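Local coordinates for periplasmic binding protein/LacI transcriptional regulator (Brachyspira murdochii, PDB 4KQC), which probably binds a sugar or similar small solute between two alpha/beta domains, as the solute-binding component of an ABC transporter, at residues 139-144 / 205-210; 160-165 / 181-186; 5-10 / 33-38; 216-221 / 253-258; 50-55 / 73-78. All blocks are in the same frame, centred on the assembly; numbering follows the deposited sequence. Where two conformers were deposited one is given.

Contact 1 of 5, residues 139-144 / 205-210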
# COMPACT_ATOMS: atom_id res chain seq x y z
N ASN A 139 -21.02 22.02 12.69
CA ASN A 139 -19.95 21.45 13.52
C ASN A 139 -19.80 19.96 13.11
O ASN A 139 -20.33 19.06 13.78
CB ASN A 139 -20.26 21.62 15.01
CG ASN A 139 -19.17 21.11 15.94
OD1 ASN A 139 -18.00 20.95 15.60
ND2 ASN A 139 -19.55 20.94 17.19
N LYS A 140 -19.08 19.74 12.01
CA LYS A 140 -19.08 18.43 11.35
C LYS A 140 -18.14 17.48 12.05
O LYS A 140 -17.08 17.91 12.58
CB LYS A 140 -18.66 18.60 9.92
CG LYS A 140 -19.63 19.43 9.10
CD LYS A 140 -19.20 19.52 7.68
CE LYS A 140 -20.24 20.35 6.92
NZ LYS A 140 -20.03 20.15 5.47
N ALA A 141 -18.48 16.20 12.09
CA ALA A 141 -17.53 15.15 12.48
C ALA A 141 -16.38 15.10 11.51
O ALA A 141 -16.58 15.08 10.28
CB ALA A 141 -18.20 13.79 12.49
N LYS A 142 -15.17 14.95 12.03
CA LYS A 142 -13.97 14.92 11.19
C LYS A 142 -13.34 13.54 11.14
O LYS A 142 -13.22 12.89 12.16
CB LYS A 142 -12.94 15.92 11.73
CG LYS A 142 -13.47 17.33 11.95
CD LYS A 142 -14.03 17.91 10.66
CE LYS A 142 -14.06 19.43 10.70
NZ LYS A 142 -14.99 19.95 11.73
N ILE A 143 -12.99 13.11 9.95
CA ILE A 143 -12.19 11.92 9.72
C ILE A 143 -10.92 12.32 8.94
O ILE A 143 -11.00 12.95 7.87
CB ILE A 143 -12.96 10.86 8.95
CG1 ILE A 143 -14.22 10.41 9.75
CG2 ILE A 143 -12.06 9.67 8.66
CD1 ILE A 143 -15.53 11.08 9.35
N ALA A 144 -9.77 12.03 9.51
CA ALA A 144 -8.50 12.39 8.89
C ALA A 144 -8.00 11.27 8.01
O ALA A 144 -8.10 10.07 8.39
CB ALA A 144 -7.49 12.66 9.96
N SER A 205 -10.22 16.14 18.45
CA SER A 205 -10.25 16.82 17.16
C SER A 205 -10.95 16.07 16.04
O SER A 205 -11.57 16.70 15.13
CB SER A 205 -8.84 17.16 16.69
OG SER A 205 -8.16 17.98 17.64
N VAL A 206 -10.82 14.75 16.04
CA VAL A 206 -11.35 13.89 14.96
C VAL A 206 -11.99 12.67 15.55
O VAL A 206 -11.78 12.33 16.73
CB VAL A 206 -10.26 13.51 13.94
CG1 VAL A 206 -9.55 14.73 13.31
CG2 VAL A 206 -9.26 12.58 14.56
N LEU A 207 -12.83 12.00 14.77
CA LEU A 207 -13.41 10.72 15.21
C LEU A 207 -12.61 9.54 14.75
O LEU A 207 -12.60 8.49 15.40
CB LEU A 207 -14.85 10.51 14.68
CG LEU A 207 -15.97 11.44 15.11
CD1 LEU A 207 -17.30 11.00 14.44
CD2 LEU A 207 -16.02 11.29 16.61
N GLY A 208 -11.99 9.69 13.58
CA GLY A 208 -11.27 8.52 13.00
C GLY A 208 -10.07 9.01 12.24
O GLY A 208 -10.01 10.16 11.84
N ILE A 209 -9.15 8.09 12.02
CA ILE A 209 -7.95 8.35 11.28
C ILE A 209 -7.64 7.17 10.42
O ILE A 209 -7.57 6.02 10.92
CB ILE A 209 -6.79 8.57 12.24
CG1 ILE A 209 -7.07 9.76 13.21
CG2 ILE A 209 -5.53 8.75 11.42
CD1 ILE A 209 -6.00 9.93 14.31
N TYR A 210 -7.51 7.41 9.12
CA TYR A 210 -7.12 6.35 8.14
C TYR A 210 -5.61 6.57 7.80
O TYR A 210 -5.19 7.65 7.36
CB TYR A 210 -7.96 6.45 6.88
CG TYR A 210 -7.40 5.70 5.68
CD1 TYR A 210 -6.91 4.42 5.76
CD2 TYR A 210 -7.41 6.28 4.43
CE1 TYR A 210 -6.50 3.72 4.62
CE2 TYR A 210 -6.93 5.62 3.34
CZ TYR A 210 -6.49 4.36 3.41
OH TYR A 210 -6.04 3.77 2.27
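Lys142 and Ala144 meet the segment 205-210 through their backbones, and three hydrogen bonds carry the contact. Leu207 N gives a nearly straight bond to Lys142 O at 2.8 Å, with an N-H...O angle of 170°. Further on, Ala144 N donates to Gly208 O at 3.0 Å, tilted out of that carbonyl plane, and Tyr210 N returns to Ala144 O at 2.8 Å. The parallel pairing, with short strand axes diverging by only 24°, is thus regular at Ala144; at its start Leu207 N takes Lys142 O, and the buried Gly208 N is left without a partner. The alpha hydrogens add to it: Ile209 CA makes a CA-H...O contact with the same Ala144 O.

Side chains fill in around the ladder. Ala141 CB touches the CD1 branch of Leu207 at 3.5 Å. Val206 lays its CG1 methyl beside Lys142 CB at 3.9 Å, because CG1 stands anti to its own carbonyl carbon (chi1 -56°). The lysine then leaves the interface: in one of its two conformers, bends at the second and fourth torsions fold the chain back along its own strand until NZ reaches Lys140 O, 3.0 Å away.

A second shell fixes the strand entrance. Gln240 bonds to Lys142 N, to Lys140 O and to the backbone of Val206, tying both segments together where regular pairing begins.

In the fold these are two inner, parallel strands of the mixed sheet of the C-terminal domain. Strand 179-184 pairs with the far edge of 141-146, while helix 113-133 covers Leu207 and Tyr210; the Tyr210 ring also stacks on Phe161 of helix 152-171.

Contact 2 of 5, residues 160-165 / 181-186; sequences GFVKRF and LQVIVP
Leu181 pushes its two methyl groups among three side chains of the helix, and three of the four side-chain contacts involve this leucine. Its CD2 branch lies 3.8 Å from Phe165 CD1 and 4.1 Å from Phe161 CE1; toward Phe161 it arrives at the ring edge, close to the ring plane. The CD1 branch serves Val162, coming within 3.9 Å of Val162 CG1 as the two side chains slide past each other in opposite directions. Both phenylalanines hold CG anti to the backbone N (chi1 180° for Phe161, -163° for Phe165), and both rings thus hang from the helix on the side of the strand, one turn apart, with the leucine methyl reaching each. At the more open end, Val162 CG2 meets Val183 CG2 at 4.0 Å, where the valine of the strand is exposed.

No hydrogen bond crosses this interface; it is purely apolar, the helix running nearly antiparallel to the strand at an angle of 173°.

The two elements belong to the beta-alpha-beta unit 141-146, 152-171, 179-184. Ile143 of the first strand packs against both Phe165 and Leu181, and helix 113-133 lies against Phe161 through Ala121 and against Phe165 through Met124.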
# COMPACT_ATOMS: atom_id res chain seq x y z
N GLY A 160 -9.45 6.24 -3.03
CA GLY A 160 -10.31 5.04 -2.86
C GLY A 160 -11.18 5.12 -1.60
O GLY A 160 -12.37 4.74 -1.60
N PHE A 161 -10.56 5.53 -0.50
CA PHE A 161 -11.21 5.74 0.78
C PHE A 161 -12.21 6.90 0.67
O PHE A 161 -13.35 6.82 1.06
CB PHE A 161 -10.13 5.99 1.87
CG PHE A 161 -10.75 6.23 3.24
CD1 PHE A 161 -11.17 7.48 3.60
CD2 PHE A 161 -10.92 5.19 4.15
CE1 PHE A 161 -11.80 7.72 4.80
CE2 PHE A 161 -11.47 5.43 5.38
CZ PHE A 161 -11.95 6.65 5.69
N VAL A 162 -11.74 8.06 0.19
CA VAL A 162 -12.59 9.24 0.14
C VAL A 162 -13.86 8.96 -0.67
O VAL A 162 -14.97 9.32 -0.25
CB VAL A 162 -11.78 10.45 -0.42
CG1 VAL A 162 -12.67 11.63 -0.71
CG2 VAL A 162 -10.76 10.83 0.61
N LYS A 163 -13.69 8.37 -1.87
CA LYS A 163 -14.81 8.10 -2.80
C LYS A 163 -15.81 7.19 -2.11
O LYS A 163 -17.01 7.48 -2.06
CB LYS A 163 -14.33 7.46 -4.13
CG LYS A 163 -15.41 7.24 -5.21
CD LYS A 163 -15.53 8.43 -6.18
CE LYS A 163 -16.69 8.28 -7.19
NZ LYS A 163 -16.46 7.26 -8.26
N ARG A 164 -15.34 6.09 -1.53
CA ARG A 164 -16.27 5.14 -0.94
C ARG A 164 -16.93 5.72 0.32
O ARG A 164 -18.14 5.56 0.54
CB ARG A 164 -15.60 3.82 -0.62
CG ARG A 164 -16.50 2.77 0.00
CD ARG A 164 -17.61 2.37 -0.95
NE ARG A 164 -18.35 1.22 -0.45
CZ ARG A 164 -19.54 0.79 -0.89
NH1 ARG A 164 -20.15 1.37 -1.92
NH2 ARG A 164 -20.11 -0.24 -0.29
N PHE A 165 -16.17 6.33 1.19
CA PHE A 165 -16.74 6.96 2.42
C PHE A 165 -17.79 8.03 2.12
O PHE A 165 -18.87 8.07 2.75
CB PHE A 165 -15.65 7.57 3.32
CG PHE A 165 -16.13 7.84 4.70
CD1 PHE A 165 -16.75 9.03 5.02
CD2 PHE A 165 -15.96 6.91 5.69
CE1 PHE A 165 -17.23 9.25 6.29
CE2 PHE A 165 -16.37 7.14 6.96
CZ PHE A 165 -16.99 8.32 7.27
N LEU A 181 -13.99 15.06 5.54
CA LEU A 181 -12.81 14.26 5.43
C LEU A 181 -11.64 15.26 5.31
O LEU A 181 -11.70 16.20 4.50
CB LEU A 181 -12.88 13.35 4.21
CG LEU A 181 -14.00 12.32 4.19
CD1 LEU A 181 -14.17 11.62 2.84
CD2 LEU A 181 -13.77 11.33 5.30
N GLN A 182 -10.59 15.09 6.09
CA GLN A 182 -9.45 15.96 6.09
C GLN A 182 -8.28 15.16 5.51
O GLN A 182 -7.77 14.29 6.18
CB GLN A 182 -9.15 16.39 7.51
CG GLN A 182 -10.30 17.12 8.12
CD GLN A 182 -9.97 17.57 9.53
OE1 GLN A 182 -9.30 16.85 10.29
NE2 GLN A 182 -10.43 18.77 9.89
N VAL A 183 -7.88 15.48 4.29
CA VAL A 183 -6.86 14.73 3.59
C VAL A 183 -5.53 15.47 3.85
O VAL A 183 -5.39 16.67 3.53
CB VAL A 183 -7.17 14.54 2.08
CG1 VAL A 183 -6.08 13.70 1.44
CG2 VAL A 183 -8.55 13.87 1.96
N ILE A 184 -4.60 14.80 4.52
CA ILE A 184 -3.34 15.40 4.96
C ILE A 184 -2.20 14.59 4.36
O ILE A 184 -2.12 13.35 4.52
CB ILE A 184 -3.27 15.32 6.50
CG1 ILE A 184 -4.40 16.12 7.12
CG2 ILE A 184 -1.92 15.81 7.01
CD1 ILE A 184 -4.82 15.62 8.49
N VAL A 185 -1.26 15.26 3.70
CA VAL A 185 -0.06 14.61 3.18
C VAL A 185 1.13 15.17 3.96
O VAL A 185 1.44 16.35 3.87
CB VAL A 185 0.14 14.94 1.69
CG1 VAL A 185 1.43 14.27 1.16
CG2 VAL A 185 -1.07 14.58 0.85
N PRO A 186 1.85 14.31 4.68
CA PRO A 186 3.02 14.85 5.36
C PRO A 186 4.09 15.24 4.35
O PRO A 186 4.18 14.67 3.27
CB PRO A 186 3.48 13.72 6.28
CG PRO A 186 2.24 12.88 6.45
CD PRO A 186 1.60 12.92 5.06

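Contact 3 of 5, residues 5-10 / 33-38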
# COMPACT_ATOMS: atom_id res chain seq x y z
N PRO A 5 16.54 -19.83 -20.41
CA PRO A 5 15.52 -18.86 -20.10
C PRO A 5 15.86 -18.04 -18.87
O PRO A 5 16.32 -18.58 -17.86
CB PRO A 5 14.28 -19.69 -19.93
CG PRO A 5 14.54 -20.95 -20.76
CD PRO A 5 15.98 -21.17 -20.65
N TYR A 6 15.69 -16.73 -19.00
CA TYR A 6 16.12 -15.81 -17.97
C TYR A 6 15.25 -14.55 -17.97
O TYR A 6 15.07 -13.93 -18.98
CB TYR A 6 17.59 -15.37 -18.16
CG TYR A 6 18.08 -14.35 -17.12
CD1 TYR A 6 18.52 -14.73 -15.84
CD2 TYR A 6 18.15 -12.98 -17.44
CE1 TYR A 6 18.96 -13.77 -14.93
CE2 TYR A 6 18.59 -12.02 -16.54
CZ TYR A 6 19.02 -12.44 -15.30
OH TYR A 6 19.46 -11.49 -14.42
N ILE A 7 14.72 -14.24 -16.79
CA ILE A 7 13.88 -13.05 -16.61
C ILE A 7 14.39 -12.21 -15.44
O ILE A 7 14.73 -12.72 -14.35
CB ILE A 7 12.41 -13.47 -16.34
CG1 ILE A 7 11.77 -14.01 -17.63
CG2 ILE A 7 11.59 -12.27 -15.82
CD1 ILE A 7 10.38 -14.63 -17.45
N ALA A 8 14.53 -10.92 -15.67
CA ALA A 8 15.00 -9.98 -14.67
C ALA A 8 13.84 -9.45 -13.88
O ALA A 8 12.84 -9.00 -14.45
CB ALA A 8 15.68 -8.81 -15.35
N VAL A 9 13.97 -9.55 -12.56
CA VAL A 9 13.00 -8.96 -11.65
C VAL A 9 13.67 -7.88 -10.81
O VAL A 9 14.58 -8.19 -10.02
CB VAL A 9 12.36 -9.99 -10.73
CG1 VAL A 9 11.33 -9.31 -9.85
CG2 VAL A 9 11.71 -11.09 -11.57
N VAL A 10 13.29 -6.61 -11.02
CA VAL A 10 13.86 -5.49 -10.29
C VAL A 10 12.83 -5.02 -9.30
O VAL A 10 11.78 -4.52 -9.68
CB VAL A 10 14.31 -4.40 -11.27
CG1 VAL A 10 14.83 -3.21 -10.50
CG2 VAL A 10 15.33 -4.96 -12.26
N ASN A 33 7.77 -22.52 -14.20
CA ASN A 33 7.86 -22.25 -15.65
C ASN A 33 9.23 -22.50 -16.29
O ASN A 33 9.43 -22.23 -17.46
CB ASN A 33 7.39 -20.82 -15.91
CG ASN A 33 5.92 -20.67 -15.62
OD1 ASN A 33 5.07 -21.23 -16.37
ND2 ASN A 33 5.58 -20.03 -14.50
N GLY A 34 10.17 -22.99 -15.51
CA GLY A 34 11.48 -23.40 -16.02
C GLY A 34 12.36 -22.23 -16.40
O GLY A 34 13.11 -22.30 -17.38
N VAL A 35 12.26 -21.17 -15.64
CA VAL A 35 13.01 -19.97 -15.96
C VAL A 35 13.83 -19.55 -14.74
O VAL A 35 13.38 -19.68 -13.61
CB VAL A 35 12.07 -18.88 -16.50
CG1 VAL A 35 10.99 -18.48 -15.51
CG2 VAL A 35 12.88 -17.63 -16.87
N LYS A 36 15.06 -19.08 -14.98
CA LYS A 36 15.87 -18.47 -13.97
C LYS A 36 15.52 -17.00 -13.86
O LYS A 36 15.26 -16.34 -14.88
CB LYS A 36 17.37 -18.58 -14.32
CG LYS A 36 17.86 -20.02 -14.38
CD LYS A 36 18.36 -20.51 -13.03
CE LYS A 36 18.30 -22.02 -12.96
NZ LYS A 36 19.18 -22.56 -11.90
N ILE A 37 15.43 -16.49 -12.63
CA ILE A 37 15.25 -15.07 -12.42
C ILE A 37 16.38 -14.46 -11.60
O ILE A 37 17.05 -15.13 -10.82
CB ILE A 37 13.90 -14.74 -11.72
CG1 ILE A 37 13.84 -15.28 -10.28
CG2 ILE A 37 12.73 -15.15 -12.60
CD1 ILE A 37 12.61 -14.81 -9.51
N SER A 38 16.60 -13.17 -11.83
CA SER A 38 17.29 -12.31 -10.92
C SER A 38 16.25 -11.64 -10.03
O SER A 38 15.08 -11.51 -10.43
CB SER A 38 18.14 -11.29 -11.73
OG SER A 38 17.27 -10.31 -12.33
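Strands 6-10 and 36-38 run parallel, their short axes 4.7 Å apart and 26° askew. Ile7 sits at the middle of the ladder: its N donates to Lys36 O at 2.9 Å, while its O accepts from Ser38 N. Before it, Lys36 N reaches Pro5 O at 3.2 Å from well above the carbonyl plane, and after it Val9 N makes only weak bonds, to Ser38 O and OG. Gly34, with positive phi, closes helix 18-33 in a Schellman motif and turns the chain into its strand.

On the face of Ile7 and Ile37 the packing is apolar. Val35 CG2 lies 3.9 Å from both Pro5 CB and Ile7 CG1, and Ile37 CG2 approaches Ile7 CB at 4.1 Å.

The other face carries Tyr6 and Ser38. With CG anti to the backbone N (chi1 178°), the phenol lies along the strand direction and brings OH to 3.0 Å from Ser38 CB. That hydroxyl is hydrogen-bonded to Glu58, which also takes a weak bond from Ser38 OG. Replacing Tyr6 by an alanine would probably uncover Ser38 on this face and leave Glu58 without its phenolic partner.

Together with helix 18-33 the strands form the opening beta-alpha-beta unit of the N-terminal domain, with 36-40 at the sheet edge. Helix 18-33 covers Val35 and Ile37, helix 273-288 reaches Ile7 and Val9, helix 48-60 packs on the opposite face, and strand 66-68 continues the sheet beyond 6-10.

Contact 4 of 5, residues 216-221 / 253-258; sequences MARGFL and GKPQLD
The closest approach of this helix pair sets Leu221 CD1 against Pro255 O at 3.5 Å, over the first turn of helix 254-261; the apolar contact proper is from the same CD1 to Pro255 CB, 4.1 Å. The leucine has CG anti to its carbonyl carbon (chi1 -68°), which points the branch at helix 254-261. Beside it, Arg218 contributes aliphatic chain only: its CG lies next to Pro255 CG, the two side chains pointing the same way, before the chain bends at its third torsion toward a long, weak ion pair with Glu214.

Between alkyl and amide, Ala217 CB faces the amide end of Gln256, with 4.0 Å to its CD. The small Ala217 marks a close approach of the helices, the CA atoms of Ala217 and Gln256 being 6.3 Å apart.

Polar bonds lie within the elements or beyond them. The buried Gln256 amide is gripped from several sides, OE1 by Ser268 OG and NE2 by the carbonyls of Ser252 and Phe250, so that its rotation is probably fixed. On helix 254-261, in one conformer, Lys254 NZ meets the syn lone pair of Asp258 OD1 in a salt bridge of 2.9 Å.

The short helix axes cross at 63° and approach to 9.3 Å. Packing between helices that follow neighbouring parallel strands, here 208-211 and 246-250, is characteristic of the Rossmann-like domains of periplasmic binding proteins.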
# COMPACT_ATOMS: atom_id res chain seq x y z
N MSE A 216 2.86 5.75 7.65
CA MSE A 216 1.85 6.51 8.38
C MSE A 216 1.55 5.92 9.72
O MSE A 216 1.41 6.66 10.71
CB MSE A 216 0.56 6.67 7.58
CG MSE A 216 0.57 7.28 6.19
SE MSE A 216 1.37 9.07 6.12
CE MSE A 216 3.18 8.59 5.49
N ALA A 217 1.39 4.59 9.78
CA ALA A 217 1.11 3.91 11.06
C ALA A 217 2.26 4.11 12.05
O ALA A 217 2.01 4.43 13.21
CB ALA A 217 0.85 2.46 10.82
N ARG A 218 3.50 3.98 11.59
CA ARG A 218 4.64 4.24 12.51
C ARG A 218 4.61 5.65 13.08
O ARG A 218 4.83 5.82 14.25
CB ARG A 218 6.00 4.00 11.85
CG ARG A 218 6.44 2.57 11.69
CD ARG A 218 7.99 2.52 11.55
NE ARG A 218 8.50 3.39 10.48
CZ ARG A 218 8.38 3.16 9.17
NH1 ARG A 218 7.79 2.06 8.69
NH2 ARG A 218 8.89 4.03 8.30
N GLY A 219 4.41 6.67 12.25
CA GLY A 219 4.32 8.03 12.69
C GLY A 219 3.20 8.25 13.65
O GLY A 219 3.32 8.95 14.65
N PHE A 220 2.05 7.62 13.36
CA PHE A 220 0.94 7.71 14.29
C PHE A 220 1.28 7.14 15.68
O PHE A 220 0.88 7.74 16.72
CB PHE A 220 -0.27 6.99 13.68
CG PHE A 220 -1.37 6.70 14.64
CD1 PHE A 220 -2.30 7.68 14.99
CD2 PHE A 220 -1.45 5.45 15.23
CE1 PHE A 220 -3.32 7.38 15.89
CE2 PHE A 220 -2.47 5.18 16.16
CZ PHE A 220 -3.38 6.15 16.46
N LEU A 221 2.06 6.05 15.68
CA LEU A 221 2.43 5.36 16.90
C LEU A 221 3.53 6.05 17.71
O LEU A 221 3.79 5.65 18.83
CB LEU A 221 2.78 3.91 16.57
CG LEU A 221 1.61 3.03 16.11
CD1 LEU A 221 2.04 1.72 15.43
CD2 LEU A 221 0.64 2.75 17.22
N GLY A 253 3.81 -4.94 9.02
CA GLY A 253 4.96 -4.57 9.82
C GLY A 253 4.72 -4.71 11.29
O GLY A 253 3.58 -4.51 11.76
N LYS A 254 5.77 -5.03 12.06
CA LYS A 254 5.56 -5.32 13.48
C LYS A 254 4.88 -4.22 14.28
O LYS A 254 4.01 -4.51 15.08
CB LYS A 254 6.88 -5.70 14.15
CG LYS A 254 6.80 -5.99 15.64
CD LYS A 254 6.84 -7.47 15.95
CE LYS A 254 6.79 -7.72 17.46
NZ LYS A 254 5.60 -8.54 17.80
N PRO A 255 5.32 -2.94 14.12
CA PRO A 255 4.63 -1.94 14.98
C PRO A 255 3.11 -1.89 14.77
O PRO A 255 2.36 -1.79 15.73
CB PRO A 255 5.27 -0.61 14.60
CG PRO A 255 6.53 -0.96 13.91
CD PRO A 255 6.34 -2.32 13.28
N GLN A 256 2.71 -1.94 13.51
CA GLN A 256 1.30 -1.97 13.17
C GLN A 256 0.59 -3.21 13.71
O GLN A 256 -0.57 -3.12 14.14
CB GLN A 256 1.10 -1.82 11.64
CG GLN A 256 -0.35 -1.68 11.23
CD GLN A 256 -0.58 -1.10 9.83
OE1 GLN A 256 -1.70 -0.63 9.52
NE2 GLN A 256 0.45 -1.12 8.96
N LEU A 257 1.22 -4.38 13.58
CA LEU A 257 0.60 -5.63 14.06
C LEU A 257 0.42 -5.55 15.55
O LEU A 257 -0.61 -5.89 16.11
CB LEU A 257 1.50 -6.82 13.71
CG LEU A 257 1.62 -7.13 12.20
CD1 LEU A 257 2.58 -8.26 11.90
CD2 LEU A 257 0.24 -7.47 11.72
N ASP A 258 1.46 -5.11 16.27
CA ASP A 258 1.33 -4.99 17.72
C ASP A 258 0.23 -3.98 18.10
O ASP A 258 -0.50 -4.21 19.08
CB ASP A 258 2.65 -4.51 18.30
CG ASP A 258 3.71 -5.59 18.30
OD1 ASP A 258 3.36 -6.78 18.07
OD2 ASP A 258 4.89 -5.21 18.53

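Contact 5 of 5, residues 50-55 / 73-78. With NO3 (nitrate ion), chain B.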
# COMPACT_ATOMS: atom_id res chain seq x y z
N ILE A 50 20.67 3.70 -7.26
CA ILE A 50 21.05 2.29 -7.37
C ILE A 50 19.98 1.47 -8.09
O ILE A 50 20.28 0.58 -8.83
CB ILE A 50 21.42 1.65 -6.03
CG1 ILE A 50 22.33 0.46 -6.25
CG2 ILE A 50 20.20 1.18 -5.30
CD1 ILE A 50 23.65 0.82 -6.84
N GLN A 51 18.70 1.79 -7.89
CA GLN A 51 17.68 1.05 -8.62
C GLN A 51 17.75 1.34 -10.10
O GLN A 51 17.60 0.43 -10.94
CB GLN A 51 16.25 1.23 -8.06
CG GLN A 51 15.33 0.10 -8.52
CD GLN A 51 13.88 0.36 -8.32
OE1 GLN A 51 13.36 1.44 -8.61
NE2 GLN A 51 13.19 -0.67 -7.89
N GLN A 52 18.03 2.59 -10.47
CA GLN A 52 18.27 2.90 -11.88
C GLN A 52 19.41 2.07 -12.44
O GLN A 52 19.34 1.50 -13.52
CB GLN A 52 18.61 4.39 -12.04
CG GLN A 52 17.45 5.38 -11.83
CD GLN A 52 17.92 6.83 -11.83
OE1 GLN A 52 19.01 7.11 -11.34
NE2 GLN A 52 17.15 7.73 -12.42
N ASP A 53 20.53 2.04 -11.67
CA ASP A 53 21.71 1.27 -12.10
C ASP A 53 21.47 -0.19 -12.24
O ASP A 53 21.97 -0.84 -13.19
CB ASP A 53 22.84 1.42 -11.08
CG ASP A 53 23.43 2.88 -10.96
OD1 ASP A 53 23.35 3.66 -11.94
OD2 ASP A 53 24.08 3.18 -9.92
N LEU A 54 20.74 -0.76 -11.27
CA LEU A 54 20.42 -2.19 -11.31
C LEU A 54 19.53 -2.51 -12.53
O LEU A 54 19.76 -3.51 -13.19
CB LEU A 54 19.75 -2.63 -10.00
CG LEU A 54 20.67 -2.68 -8.75
CD1 LEU A 54 19.83 -2.86 -7.49
CD2 LEU A 54 21.68 -3.79 -8.92
N LEU A 55 18.52 -1.67 -12.77
CA LEU A 55 17.67 -1.85 -13.97
C LEU A 55 18.53 -1.78 -15.26
O LEU A 55 18.41 -2.64 -16.15
CB LEU A 55 16.55 -0.83 -13.95
CG LEU A 55 15.59 -0.90 -15.15
CD1 LEU A 55 14.97 -2.29 -15.32
CD2 LEU A 55 14.52 0.12 -14.92
N GLY A 73 11.33 7.95 -8.29
CA GLY A 73 12.43 8.39 -9.14
C GLY A 73 12.02 8.34 -10.59
O GLY A 73 10.89 7.95 -10.89
N ASP A 74 12.94 8.70 -11.44
CA ASP A 74 12.69 8.83 -12.86
C ASP A 74 13.40 7.72 -13.62
O ASP A 74 14.64 7.73 -13.81
CB ASP A 74 13.18 10.17 -13.32
CG ASP A 74 12.86 10.50 -14.82
OD1 ASP A 74 12.76 9.57 -15.66
OD2 ASP A 74 12.78 11.74 -15.13
N PHE A 75 12.63 6.79 -14.13
CA PHE A 75 13.15 5.67 -14.89
C PHE A 75 12.85 5.73 -16.41
O PHE A 75 12.89 4.72 -17.10
CB PHE A 75 12.61 4.35 -14.29
CG PHE A 75 12.96 4.18 -12.86
CD1 PHE A 75 12.15 4.70 -11.84
CD2 PHE A 75 14.22 3.68 -12.48
CE1 PHE A 75 12.52 4.67 -10.53
CE2 PHE A 75 14.58 3.63 -11.15
CZ PHE A 75 13.75 4.14 -10.16
N THR A 76 12.54 6.88 -16.92
CA THR A 76 12.16 7.03 -18.29
C THR A 76 13.24 6.65 -19.29
O THR A 76 12.92 6.10 -20.33
CB THR A 76 11.64 8.47 -18.61
OG1 THR A 76 12.62 9.45 -18.26
CG2 THR A 76 10.43 8.82 -17.83
N GLU A 77 14.51 6.93 -18.99
CA GLU A 77 15.59 6.55 -19.87
C GLU A 77 15.67 5.04 -19.98
O GLU A 77 15.84 4.50 -21.07
CB GLU A 77 16.94 7.15 -19.42
CG GLU A 77 16.95 8.68 -19.47
CD GLU A 77 18.33 9.30 -19.36
OE1 GLU A 77 19.32 8.55 -19.21
OE2 GLU A 77 18.47 10.56 -19.44
N GLN A 78 15.56 4.36 -18.86
CA GLN A 78 15.63 2.89 -18.81
C GLN A 78 14.43 2.27 -19.58
O GLN A 78 14.60 1.36 -20.41
CB GLN A 78 15.60 2.43 -17.35
CG GLN A 78 16.91 2.69 -16.65
CD GLN A 78 17.10 4.14 -16.16
OE1 GLN A 78 16.16 4.93 -16.06
NE2 GLN A 78 18.35 4.49 -15.95
N NO3 B . 20.82 6.34 -4.28
O1 NO3 B . 20.87 5.19 -4.73
O2 NO3 B . 19.93 7.32 -4.80
O3 NO3 B . 21.65 6.68 -3.22
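Phe75 lies against helix 48-60 at the N-cap position of helix 76-84, within the alpha/beta N-terminal domain. Its ring is the tightly packed part of the contact. Gln52 CG sits 3.4 Å from Phe75 CE2, and the Gln51 side chain crosses the ring at about a right angle, bringing OE1 to 3.1 Å from Phe75 CZ with the amide plane turned 76° from the ring. That amide is held by Ser11 O, Ala69 O and Val71 N, while Phe68 meets Phe75 edge-to-face. Deeper along the helix, Leu55 CD2 packs on Gln78 CB at 3.5 Å.

Toward solvent the contact thins to one polar link. Gln52, extended beyond CG, donates from NE2 to Asp74 O at 2.9 Å, the acceptor lying in its amide plane. A leucine in place of Gln52 would probably leave Asp74 O without this donor and the 73-75 loop less firmly tied to the helix. The exposed Asp74 forms an Asx turn, its OD1 accepting from both Thr76 N and Thr76 OG1. At the N-terminal end of helix 48-60 a nitrate, probably from the crystallisation liquor, is bound by Lys49 N and by Ile50 N, whose distance to nitrate O1 is 2.9 Å.

The five contacts divide between two similar domains. Contacts 3 and 5 lie in the N-terminal one and touch through Val10, which packs on Gln51 and Leu55; contacts 1, 2 and 4 lie in the other. Contacts 1 and 3 are strand pairings written in backbone hydrogen bonds, the former buried in mid-sheet and the latter at a partly exposed sheet edge. Contact 2, nested within the loop closed by contact 1, covers the same sheet with purely apolar side chains, and the two share the Tyr210-Phe161 stack. Contacts 4 and 5 pack helical segments: contact 4 without a hydrogen bond between its segments and partly open, contact 5 mostly buried with a single amide link.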